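PDB 3JTN: adapter protein mecA 2 from Bacillus subtilis, which targets unfolded and aggregated proteins, and regulators such as ComK, to the ClpC protease, with which the adapter's C-terminal domain, the part in this chain, interacts. Local coordinates for residues D12-S17 / E84-H89. Residues are numbered along the deposited sequence; the frame is centred on the assembly and turned at random.
Sequences DIIQLS and ETIQTH
Ile13 and Ile86 meet end to branch, methyl CG2 of Ile13 lying 3.7 Å from CD1 of Ile86, with the two side chains crossing at about a right angle. The rest of Ile13 runs on to Phe7 and Tyr37 of the sheet, so this helix, 10-22, is packed between the strands and the C-terminal helix 82-87. The next residue, Ile14, lays CG1 3.9 Å from CG2 of Ile86, and its side chain also touches Phe90. Ser17 directs its CB toward helix 82-87 and illustrates how a buried hydroxyl is made compatible with an apolar neighbour. With OG beside its own backbone N (chi1 -63°), Ser17 OG donates a hydrogen bond to Ile13 O (2.6 Å), reaching it from the face of the carbonyl plane opposite to that used by Ser17 N. Ile86 CD1 lies 3.1 Å from Ser17 OG, a tight approach, with Ile86 CG2 also close by. Gln87, bent at chi2 (-57°), brings OE1 to 3.2 Å from Ser17 CB, while NE2 makes a weak hydrogen bond to Glu18. Replacing Gln87 with alanine removes the amide, which would probably leave Ser17 less well covered and Glu18 without that weak partner. Cohesion thus rests on van der Waals packing around Ile86, with Gln87 against Ser17, the serine hydroxyl giving its hydrogen bond within its own helix.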
loop_
_atom_site.group_PDB
_atom_site.type_symbol
_atom_site.label_atom_id
_atom_site.label_comp_id
_atom_site.label_asym_id
_atom_site.label_seq_id
_atom_site.Cartn_x
_atom_site.Cartn_y
_atom_site.Cartn_z
ATOM N N ASP A 12 -1.666 8.957 4.735
ATOM C CA ASP A 12 -2.679 8.446 3.819
ATOM C C ASP A 12 -2.611 6.926 3.807
ATOM O O ASP A 12 -3.608 6.250 3.558
ATOM C CB ASP A 12 -2.490 9.021 2.413
ATOM C CG ASP A 12 -2.822 10.512 2.335
ATOM O OD1 ASP A 12 -3.917 10.905 2.805
ATOM O OD2 ASP A 12 -1.997 11.290 1.800
ATOM N N ILE A 13 -1.431 6.385 4.098
ATOM C CA ILE A 13 -1.276 4.937 4.195
ATOM C C ILE A 13 -1.818 4.464 5.523
ATOM O O ILE A 13 -2.391 3.391 5.605
ATOM C CB ILE A 13 0.190 4.478 4.013
ATOM C CG1 ILE A 13 0.719 4.895 2.633
ATOM C CG2 ILE A 13 0.306 2.954 4.144
ATOM C CD1 ILE A 13 2.104 4.304 2.305
ATOM N N ILE A 14 -1.675 5.271 6.573
ATOM C CA ILE A 14 -2.209 4.857 7.867
ATOM C C ILE A 14 -3.722 4.808 7.785
ATOM O O ILE A 14 -4.357 3.844 8.209
ATOM C CB ILE A 14 -1.752 5.775 9.005
ATOM C CG1 ILE A 14 -0.311 5.440 9.394
ATOM C CG2 ILE A 14 -2.656 5.608 10.218
ATOM C CD1 ILE A 14 0.377 6.526 10.169
ATOM N N GLN A 15 -4.288 5.852 7.203
ATOM C CA GLN A 15 -5.718 5.962 7.016
ATOM C C GLN A 15 -6.237 4.855 6.092
ATOM O O GLN A 15 -7.174 4.130 6.413
ATOM C CB GLN A 15 -6.002 7.333 6.419
ATOM C CG GLN A 15 -5.912 8.461 7.446
ATOM C CD GLN A 15 -5.941 9.845 6.818
ATOM O OE1 GLN A 15 -5.522 10.036 5.674
ATOM N NE2 GLN A 15 -6.421 10.827 7.577
ATOM N N LEU A 16 -5.620 4.733 4.927
ATOM C CA LEU A 16 -5.900 3.618 4.041
ATOM C C LEU A 16 -5.956 2.301 4.797
ATOM O O LEU A 16 -6.847 1.482 4.582
ATOM C CB LEU A 16 -4.811 3.542 2.975
ATOM C CG LEU A 16 -4.733 2.245 2.184
ATOM C CD1 LEU A 16 -5.968 2.076 1.331
ATOM C CD2 LEU A 16 -3.498 2.284 1.319
ATOM N N SER A 17 -4.991 2.092 5.680
ATOM C CA SER A 17 -4.877 0.827 6.400
ATOM C C SER A 17 -6.153 0.430 7.100
ATOM O O SER A 17 -6.479 -0.754 7.195
ATOM C CB SER A 17 -3.761 0.909 7.429
ATOM O OG SER A 17 -2.538 1.111 6.762
ATOM N N GLU A 84 -1.308 -4.579 8.816
ATOM C CA GLU A 84 -1.473 -5.124 10.142
ATOM C C GLU A 84 -0.493 -4.467 11.102
ATOM O O GLU A 84 -0.805 -4.280 12.269
ATOM C CB GLU A 84 -1.308 -6.638 10.151
ATOM C CG GLU A 84 0.060 -7.119 10.516
ATOM C CD GLU A 84 -0.003 -8.282 11.475
ATOM O OE1 GLU A 84 -0.134 -8.035 12.694
ATOM O OE2 GLU A 84 0.071 -9.439 11.013
ATOM N N THR A 85 0.686 -4.117 10.600
ATOM C CA THR A 85 1.661 -3.365 11.376
ATOM C C THR A 85 1.100 -2.006 11.763
ATOM O O THR A 85 1.211 -1.581 12.899
ATOM C CB THR A 85 2.935 -3.136 10.576
ATOM O OG1 THR A 85 3.627 -4.378 10.428
ATOM C CG2 THR A 85 3.833 -2.123 11.291
ATOM N N ILE A 86 0.499 -1.329 10.796
ATOM C CA ILE A 86 -0.108 -0.032 11.036
ATOM C C ILE A 86 -1.310 -0.149 11.960
ATOM O O ILE A 86 -1.387 0.543 12.970
ATOM C CB ILE A 86 -0.544 0.609 9.727
ATOM C CG1 ILE A 86 0.685 1.057 8.937
ATOM C CG2 ILE A 86 -1.459 1.784 9.997
ATOM C CD1 ILE A 86 0.356 1.778 7.650
ATOM N N GLN A 87 -2.247 -1.025 11.615
ATOM C CA GLN A 87 -3.470 -1.152 12.395
ATOM C C GLN A 87 -3.159 -1.589 13.802
ATOM O O GLN A 87 -3.930 -1.328 14.721
ATOM C CB GLN A 87 -4.446 -2.132 11.753
ATOM C CG GLN A 87 -5.046 -1.612 10.489
ATOM C CD GLN A 87 -5.745 -0.299 10.700
ATOM O OE1 GLN A 87 -5.269 0.744 10.257
ATOM N NE2 GLN A 87 -6.878 -0.336 11.392
ATOM N N THR A 88 -2.022 -2.253 13.971
ATOM C CA THR A 88 -1.657 -2.776 15.276
ATOM C C THR A 88 -1.050 -1.676 16.147
ATOM O O THR A 88 -0.584 -1.938 17.256
ATOM C CB THR A 88 -0.703 -3.975 15.153
ATOM O OG1 THR A 88 -0.893 -4.859 16.263
ATOM C CG2 THR A 88 0.746 -3.519 15.095
ATOM N N HIS A 89 -1.073 -0.445 15.640
ATOM C CA HIS A 89 -0.555 0.712 16.375
ATOM C C HIS A 89 -1.575 1.844 16.387
ATOM O O HIS A 89 -1.738 2.533 17.388
ATOM C CB HIS A 89 0.751 1.222 15.745
ATOM C CG HIS A 89 1.926 0.320 15.962
ATOM N ND1 HIS A 89 2.681 0.346 17.113
ATOM C CD2 HIS A 89 2.482 -0.625 15.169
ATOM C CE1 HIS A 89 3.646 -0.552 17.026
ATOM N NE2 HIS A 89 3.549 -1.153 15.853
#